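Long-range contacts in ADP-ribosyltransferase (Staphylococcus aureus, PDB 1OJQ), which transfers the ADP-ribose moiety of NAD+ to a target protein, as a mono-ADP-ribosyltransferase of the C3 exoenzyme family: residues I130-G135 with G186-V191; L154-P159 with I205-F210. One frame throughout, in Å; residues are numbered along the deposited sequence.

Interaction 1 (I130-G135 with G186-V191); sequences IYRENG and GTEYAV
Y131 and Y189 exchange a reciprocal pair of backbone hydrogen bonds: Y131 N to Y189 O and Y189 N to Y131 O are each 2.9 Å long, and they define an antiparallel hydrogen-bonded pair. E133 N adds a bond of 3.0 Å to T187 O. R132 with E188 between these rungs, and I130 with A190 beyond the tyrosine pair, are non-hydrogen-bonded pairs, where CA-H groups approach carbonyl oxygens. Beyond E133 and T187, G186 N makes weak bonds to E133 O and G135 O, and a water joins G135 O to T187 N.

The strand axes run at 157° to each other, and 130-133 is an outermost strand of the five-stranded mixed sheet of this ADP-ribosyltransferase fold. E133 is an NAD(+)-binding residue. Its OE2 accepts the G135 N-H through the anti lone pair, while OE1 is salt-bridged to R48, another NAD(+)-binding residue.

The aromatic packing is on the face of Y131 and Y189. Y189 CG lies between its own backbone N and carbonyl carbon (chi1 52°), which swings the ring over Y131; CB of Y131 sits 4.0 Å from the Y189 ring centroid in a CH-pi contact over the face. The two rings meet obliquely, and V191 CG2 reaches the edge of the Y131 ring. Y189 OH is hydrogen-bonded to Y91. On the other face I130 CG1 meets A190 CB at 4.0 Å.

Charged groups meet on the face carrying R132 and E188. The extended arginine brings NH1 to 3.6 Å from E188 OE2, a long salt bridge at the guanidinium edge with the two planes 70° apart. R132 NE donates to N134 OD1 at 2.9 Å, in the guanidinium plane, which helps hold the group's rotation, and G186 lies over one face.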
ATOM      1  N   ILE A 130      10.630  10.798  -3.236  1.00  6.65           N
ATOM      2  CA  ILE A 130       9.190  10.548  -3.352  1.00  6.46           C
ATOM      3  C   ILE A 130       8.946   9.540  -4.479  1.00  6.80           C
ATOM      4  O   ILE A 130       9.418   9.730  -5.589  1.00  8.46           O
ATOM      5  CB  ILE A 130       8.435  11.853  -3.659  1.00 10.42           C
ATOM      6  CG1 ILE A 130       8.590  12.923  -2.570  1.00 10.74           C
ATOM      7  CG2 ILE A 130       6.957  11.587  -3.961  1.00  8.62           C
ATOM      8  CD1 ILE A 130       8.312  14.322  -3.084  1.00 10.54           C
ATOM      9  N   TYR A 131       8.197   8.485  -4.181  1.00  6.87           N
ATOM     10  CA  TYR A 131       7.763   7.484  -5.137  1.00  9.61           C
ATOM     11  C   TYR A 131       6.250   7.615  -5.312  1.00  9.52           C
ATOM     12  O   TYR A 131       5.550   7.893  -4.332  1.00  8.19           O
ATOM     13  CB  TYR A 131       8.131   6.065  -4.675  1.00  7.56           C
ATOM     14  CG  TYR A 131       9.656   5.936  -4.603  1.00  7.97           C
ATOM     15  CD1 TYR A 131      10.315   6.198  -3.407  1.00  7.33           C
ATOM     16  CD2 TYR A 131      10.381   5.576  -5.729  1.00 10.48           C
ATOM     17  CE1 TYR A 131      11.689   6.087  -3.349  1.00 10.04           C
ATOM     18  CE2 TYR A 131      11.769   5.466  -5.663  1.00 11.88           C
ATOM     19  CZ  TYR A 131      12.407   5.721  -4.472  1.00 15.11           C
ATOM     20  OH  TYR A 131      13.777   5.625  -4.384  1.00 12.15           O
ATOM     21  N   ARG A 132       5.795   7.437  -6.551  1.00  8.32           N
ATOM     22  CA  ARG A 132       4.369   7.576  -6.835  1.00 10.59           C
ATOM     23  C   ARG A 132       3.813   6.308  -7.458  1.00 12.93           C
ATOM     24  O   ARG A 132       4.487   5.684  -8.294  1.00 11.33           O
ATOM     25  CB  ARG A 132       4.138   8.747  -7.795  1.00 12.96           C
ATOM     26  CG  ARG A 132       2.688   9.062  -8.132  1.00 15.54           C
ATOM     27  CD  ARG A 132       2.646   9.952  -9.376  1.00 21.99           C
ATOM     28  NE  ARG A 132       1.271  10.269  -9.743  1.00 23.84           N
ATOM     29  CZ  ARG A 132       0.622  11.347  -9.321  1.00 37.76           C
ATOM     30  NH1 ARG A 132       1.220  12.216  -8.515  1.00 45.97           N
ATOM     31  NH2 ARG A 132      -0.632  11.554  -9.710  1.00 31.18           N
ATOM     32  N   GLU A 133       2.604   5.915  -7.069  1.00  7.82           N
ATOM     33  CA  GLU A 133       1.964   4.763  -7.704  1.00  6.36           C
ATOM     34  C   GLU A 133       0.835   5.296  -8.573  1.00 11.08           C
ATOM     35  O   GLU A 133      -0.039   5.969  -8.015  1.00 10.10           O
ATOM     36  CB  GLU A 133       1.445   3.800  -6.643  1.00  5.51           C
ATOM     37  CG  GLU A 133       0.467   2.738  -7.105  1.00  7.90           C
ATOM     38  CD  GLU A 133       1.095   1.875  -8.181  1.00 11.91           C
ATOM     39  OE1 GLU A 133       2.161   1.271  -7.889  1.00 16.30           O
ATOM     40  OE2 GLU A 133       0.563   1.806  -9.304  1.00 11.63           O
ATOM     41  N   ASN A 134       0.831   5.051  -9.881  1.00  7.84           N
ATOM     42  CA  ASN A 134      -0.264   5.605 -10.666  1.00 10.42           C
ATOM     43  C   ASN A 134      -1.527   4.766 -10.596  1.00 12.00           C
ATOM     44  O   ASN A 134      -2.620   5.277 -10.898  1.00  8.07           O
ATOM     45  CB  ASN A 134       0.190   5.776 -12.123  1.00  9.50           C
ATOM     46  CG  ASN A 134       1.065   7.027 -12.169  1.00 16.37           C
ATOM     47  OD1 ASN A 134       0.689   8.031 -11.570  1.00 17.94           O
ATOM     48  ND2 ASN A 134       2.200   6.922 -12.834  1.00 23.52           N
ATOM     49  N   GLY A 135      -1.371   3.497 -10.221  1.00  7.35           N
ATOM     50  CA  GLY A 135      -2.563   2.705  -9.941  1.00  6.43           C
ATOM     51  C   GLY A 135      -3.037   3.029  -8.524  1.00  6.11           C
ATOM     52  O   GLY A 135      -2.562   4.002  -7.945  1.00  6.47           O
ATOM     53  N   GLY A 186      -2.452   7.382  -7.567  1.00  6.44           N
ATOM     54  CA  GLY A 186      -1.585   8.551  -7.581  1.00  9.07           C
ATOM     55  C   GLY A 186      -1.056   8.888  -6.193  1.00 12.40           C
ATOM     56  O   GLY A 186      -0.642  10.018  -5.913  1.00 11.04           O
ATOM     57  N   THR A 187      -1.063   7.892  -5.311  1.00  6.96           N
ATOM     58  CA  THR A 187      -0.489   8.057  -3.979  1.00  6.01           C
ATOM     59  C   THR A 187       1.008   8.309  -4.098  1.00  8.59           C
ATOM     60  O   THR A 187       1.710   7.648  -4.852  1.00  8.92           O
ATOM     61  CB  THR A 187      -0.787   6.829  -3.089  1.00  8.28           C
ATOM     62  OG1 THR A 187      -2.173   6.863  -2.685  1.00  8.03           O
ATOM     63  CG2 THR A 187       0.024   6.846  -1.806  1.00  7.75           C
ATOM     64  N   GLU A 188       1.485   9.284  -3.320  1.00  6.21           N
ATOM     65  CA  GLU A 188       2.911   9.557  -3.259  1.00  8.51           C
ATOM     66  C   GLU A 188       3.421   9.382  -1.840  1.00  8.32           C
ATOM     67  O   GLU A 188       2.724   9.813  -0.914  1.00  7.91           O
ATOM     68  CB  GLU A 188       3.216  10.999  -3.679  1.00  8.82           C
ATOM     69  CG  GLU A 188       2.737  11.309  -5.091  1.00  8.90           C
ATOM     70  CD  GLU A 188       2.861  12.813  -5.340  1.00 17.77           C
ATOM     71  OE1 GLU A 188       2.074  13.572  -4.729  1.00 19.99           O
ATOM     72  OE2 GLU A 188       3.750  13.161  -6.143  1.00 16.69           O
ATOM     73  N   TYR A 189       4.609   8.804  -1.701  1.00  9.44           N
ATOM     74  CA  TYR A 189       5.198   8.682  -0.364  1.00  6.40           C
ATOM     75  C   TYR A 189       6.670   9.082  -0.442  1.00  6.66           C
ATOM     76  O   TYR A 189       7.308   8.788  -1.459  1.00  7.15           O
ATOM     77  CB  TYR A 189       5.046   7.282   0.212  1.00 10.11           C
ATOM     78  CG  TYR A 189       5.521   6.144  -0.659  1.00 12.09           C
ATOM     79  CD1 TYR A 189       6.803   5.618  -0.505  1.00 14.15           C
ATOM     80  CD2 TYR A 189       4.679   5.608  -1.626  1.00 14.23           C
ATOM     81  CE1 TYR A 189       7.230   4.569  -1.308  1.00 12.99           C
ATOM     82  CE2 TYR A 189       5.106   4.561  -2.431  1.00 17.17           C
ATOM     83  CZ  TYR A 189       6.383   4.058  -2.255  1.00 15.67           C
ATOM     84  OH  TYR A 189       6.819   3.018  -3.054  1.00 19.43           O
ATOM     85  N   ALA A 190       7.102   9.758   0.614  1.00  8.88           N
ATOM     86  CA  ALA A 190       8.464  10.233   0.786  1.00  9.11           C
ATOM     87  C   ALA A 190       9.179   9.332   1.796  1.00  8.13           C
ATOM     88  O   ALA A 190       8.773   9.260   2.947  1.00  8.08           O
ATOM     89  CB  ALA A 190       8.528  11.677   1.244  1.00  9.20           C
ATOM     90  N   VAL A 191      10.216   8.651   1.320  1.00  9.55           N
ATOM     91  CA  VAL A 191      10.878   7.654   2.155  1.00  7.07           C
ATOM     92  C   VAL A 191      11.732   8.323   3.225  1.00  6.91           C
ATOM     93  O   VAL A 191      12.553   9.179   2.911  1.00 12.16           O
ATOM     94  CB  VAL A 191      11.741   6.718   1.286  1.00  5.06           C
ATOM     95  CG1 VAL A 191      12.572   5.823   2.197  1.00  6.41           C
ATOM     96  CG2 VAL A 191      10.844   5.907   0.363  1.00 10.53           C
TER
HETATM   97  O   HOH W   1      -1.941   4.774  -5.325  1.00  7.17           O

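Interaction 2 (L154-P159 with I205-F210); sequences LKLELP and ITAVVF
K155 and T206 run alongside each other, and E157 and V208 do the same two residues further along, as the next pair on this face. With CG anti to N (chi1 169°) the extended lysine carries CD past T206 OG1 at 3.9 Å, and its NZ continues to a water that also bonds to that hydroxyl. In the second pair E157 OE2 approaches V208 CG2 at 3.8 Å, a carboxylate against a methyl.

On the other face the L154/I205 and L156/A207 pairs are apolar. L154 crosses I205 at a slant, CD1 meeting CG2 at 3.9 Å, whereas L156 brings CD2 to the CB of A207. At the end of the pairing V209 CG2 touches L156 CB and, more closely, L158 CD2 at 3.6 Å. L158 and V209 run in step, and the P159 ring follows, its CG and CD lying against V209 O.

The strands are parallel, L154 to E157 paired with I205 to V208, axes 28° apart, and each strand alternates its side chains between the two faces. Four backbone bonds stitch them: K155 N to I205 O (2.8 Å), A207 N to K155 O (2.9 Å), E157 N to A207 O (2.8 Å) and V209 N to E157 O (3.0 Å).

In the mixed sheet, strand 152-158 lies between 203-209 and the outermost strand 81-87, to which it is antiparallel; L154 bonds through its backbone to the NAD(+)-binding R85, and K155 makes a cation-pi contact with Y82. On the other side of strand 203-209 comes strand 187-196, whose Y189 packs on both L154 and A207.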
ATOM      1  N   LEU A 154       6.817  -2.145   3.419  1.00  8.76           N
ATOM      2  CA  LEU A 154       6.633  -0.712   3.196  1.00  5.81           C
ATOM      3  C   LEU A 154       5.690  -0.212   4.291  1.00  8.46           C
ATOM      4  O   LEU A 154       4.527  -0.619   4.333  1.00  8.32           O
ATOM      5  CB  LEU A 154       6.101  -0.461   1.791  1.00  6.61           C
ATOM      6  CG  LEU A 154       5.878   0.977   1.357  1.00  6.67           C
ATOM      7  CD1 LEU A 154       7.132   1.839   1.454  1.00  9.23           C
ATOM      8  CD2 LEU A 154       5.334   0.994  -0.080  1.00  9.31           C
ATOM      9  N   LYS A 155       6.222   0.628   5.166  1.00  5.64           N
ATOM     10  CA  LYS A 155       5.519   1.148   6.345  1.00  5.09           C
ATOM     11  C   LYS A 155       5.184   2.602   6.102  1.00  5.57           C
ATOM     12  O   LYS A 155       6.045   3.488   6.053  1.00  6.09           O
ATOM     13  CB  LYS A 155       6.413   0.886   7.556  1.00  3.17           C
ATOM     14  CG  LYS A 155       6.005   1.572   8.843  1.00 10.82           C
ATOM     15  CD  LYS A 155       6.924   1.193  10.002  1.00 10.11           C
ATOM     16  CE  LYS A 155       6.549   1.949  11.271  1.00 12.53           C
ATOM     17  NZ  LYS A 155       7.536   1.696  12.369  1.00 11.43           N
ATOM     18  N   LEU A 156       3.898   2.878   5.895  1.00  3.41           N
ATOM     19  CA  LEU A 156       3.467   4.179   5.404  1.00  5.40           C
ATOM     20  C   LEU A 156       2.672   4.983   6.420  1.00  5.49           C
ATOM     21  O   LEU A 156       1.608   4.527   6.844  1.00  9.34           O
ATOM     22  CB  LEU A 156       2.591   3.998   4.159  1.00  4.70           C
ATOM     23  CG  LEU A 156       3.257   3.322   2.964  1.00  4.82           C
ATOM     24  CD1 LEU A 156       2.230   3.198   1.823  1.00 12.56           C
ATOM     25  CD2 LEU A 156       4.490   4.080   2.519  1.00  7.50           C
ATOM     26  N   GLU A 157       3.171   6.147   6.809  1.00  5.51           N
ATOM     27  CA  GLU A 157       2.402   7.015   7.704  1.00  6.84           C
ATOM     28  C   GLU A 157       1.368   7.805   6.902  1.00  6.10           C
ATOM     29  O   GLU A 157       1.739   8.604   6.045  1.00  6.78           O
ATOM     30  CB  GLU A 157       3.329   7.989   8.435  1.00 11.43           C
ATOM     31  CG  GLU A 157       2.653   8.714   9.595  1.00 11.11           C
ATOM     32  CD  GLU A 157       3.484   9.911  10.035  1.00 21.01           C
ATOM     33  OE1 GLU A 157       2.936  10.897  10.560  1.00 44.48           O
ATOM     34  OE2 GLU A 157       4.713   9.880   9.850  1.00 26.64           O
ATOM     35  N   LEU A 158       0.078   7.618   7.154  1.00  5.21           N
ATOM     36  CA  LEU A 158      -0.960   8.354   6.461  1.00  4.12           C
ATOM     37  C   LEU A 158      -1.368   9.569   7.293  1.00  7.05           C
ATOM     38  O   LEU A 158      -1.686   9.368   8.469  1.00  8.79           O
ATOM     39  CB  LEU A 158      -2.223   7.515   6.276  1.00  8.99           C
ATOM     40  CG  LEU A 158      -2.062   6.177   5.569  1.00 10.28           C
ATOM     41  CD1 LEU A 158      -3.420   5.524   5.387  1.00 13.47           C
ATOM     42  CD2 LEU A 158      -1.343   6.378   4.238  1.00  8.39           C
ATOM     43  N   PRO A 159      -1.372  10.745   6.729  1.00  5.04           N
ATOM     44  CA  PRO A 159      -1.828  11.919   7.495  1.00  6.67           C
ATOM     45  C   PRO A 159      -3.281  11.806   7.928  1.00 13.69           C
ATOM     46  O   PRO A 159      -4.122  11.204   7.256  1.00 11.29           O
ATOM     47  CB  PRO A 159      -1.715  13.057   6.479  1.00  8.25           C
ATOM     48  CG  PRO A 159      -0.733  12.593   5.450  1.00 11.88           C
ATOM     49  CD  PRO A 159      -0.924  11.105   5.365  1.00  6.40           C
ATOM     50  N   ILE A 205      11.016  -0.289   4.862  1.00  4.83           N
ATOM     51  CA  ILE A 205      11.080   1.025   4.243  1.00  4.72           C
ATOM     52  C   ILE A 205       9.999   1.889   4.888  1.00 10.50           C
ATOM     53  O   ILE A 205       8.816   1.587   4.711  1.00  6.06           O
ATOM     54  CB  ILE A 205      10.863   0.974   2.716  1.00 12.85           C
ATOM     55  CG1 ILE A 205      11.817   0.003   2.013  1.00  6.81           C
ATOM     56  CG2 ILE A 205      10.924   2.380   2.114  1.00  9.63           C
ATOM     57  CD1 ILE A 205      11.467  -0.351   0.588  1.00 10.51           C
ATOM     58  N   THR A 206      10.392   2.898   5.662  1.00  8.94           N
ATOM     59  CA  THR A 206       9.428   3.750   6.358  1.00  6.89           C
ATOM     60  C   THR A 206       9.229   5.021   5.553  1.00  7.99           C
ATOM     61  O   THR A 206      10.220   5.612   5.121  1.00  8.56           O
ATOM     62  CB  THR A 206       9.887   4.113   7.772  1.00  9.15           C
ATOM     63  OG1 THR A 206      10.071   2.904   8.533  1.00  8.49           O
ATOM     64  CG2 THR A 206       8.827   4.975   8.454  1.00  6.50           C
ATOM     65  N   ALA A 207       7.996   5.435   5.300  1.00  4.54           N
ATOM     66  CA  ALA A 207       7.748   6.601   4.458  1.00  4.58           C
ATOM     67  C   ALA A 207       6.506   7.372   4.900  1.00  9.97           C
ATOM     68  O   ALA A 207       5.631   6.858   5.607  1.00  9.39           O
ATOM     69  CB  ALA A 207       7.591   6.153   3.002  1.00  6.98           C
ATOM     70  N   VAL A 208       6.412   8.613   4.449  1.00  7.53           N
ATOM     71  CA  VAL A 208       5.260   9.459   4.735  1.00  7.17           C
ATOM     72  C   VAL A 208       4.459   9.778   3.475  1.00  9.67           C
ATOM     73  O   VAL A 208       5.018  10.311   2.519  1.00  6.38           O
ATOM     74  CB  VAL A 208       5.740  10.773   5.376  1.00 10.65           C
ATOM     75  CG1 VAL A 208       4.556  11.650   5.757  1.00 11.09           C
ATOM     76  CG2 VAL A 208       6.591  10.416   6.584  1.00 14.57           C
ATOM     77  N   VAL A 209       3.169   9.450   3.505  1.00  5.36           N
ATOM     78  CA  VAL A 209       2.285   9.728   2.370  1.00  6.15           C
ATOM     79  C   VAL A 209       1.832  11.179   2.351  1.00  4.54           C
ATOM     80  O   VAL A 209       1.531  11.785   3.381  1.00  8.90           O
ATOM     81  CB  VAL A 209       1.041   8.812   2.441  1.00 11.92           C
ATOM     82  CG1 VAL A 209      -0.087   9.272   1.532  1.00 10.94           C
ATOM     83  CG2 VAL A 209       1.401   7.365   2.090  1.00  8.62           C
ATOM     84  N   PHE A 210       1.767  11.780   1.175  1.00  7.22           N
ATOM     85  CA  PHE A 210       1.247  13.126   0.992  1.00  6.81           C
ATOM     86  C   PHE A 210      -0.282  13.068   1.094  1.00  8.43           C
ATOM     87  O   PHE A 210      -0.892  12.192   0.474  1.00  9.16           O
ATOM     88  CB  PHE A 210       1.640  13.706  -0.359  1.00  9.35           C
ATOM     89  CG  PHE A 210       3.066  14.203  -0.510  1.00 13.68           C
ATOM     90  CD1 PHE A 210       3.976  14.123   0.532  1.00 12.90           C
ATOM     91  CD2 PHE A 210       3.485  14.755  -1.717  1.00 14.70           C
ATOM     92  CE1 PHE A 210       5.276  14.584   0.378  1.00 15.18           C
ATOM     93  CE2 PHE A 210       4.788  15.209  -1.875  1.00 14.84           C
ATOM     94  CZ  PHE A 210       5.691  15.106  -0.834  1.00 12.58           C
TER
HETATM   95  O   HOH W   2       9.732   3.106  11.356  1.00 10.72           O

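Both contacts belong to one mixed sheet, ordered 81-87, 152-158, 203-209, 187-196, 130-133, and their centres are about 10 Å apart. Interaction 1 joins the last two strands and interaction 2 the second and third, so the junction of 187-196 with 203-209 connects them: A190 O lies 2.9 Å from V208 N and E188 O 3.0 Å from F210 N, both probable hydrogen bonds. Along the chain the segments alternate, 130-135, 154-159, 186-191, 205-210, so neighbours in the sheet are mostly distant in sequence. The continuous sheet thus links E133, at one outer strand, with the strand carrying R85 and L86 at the other, all three being NAD(+)-binding residues.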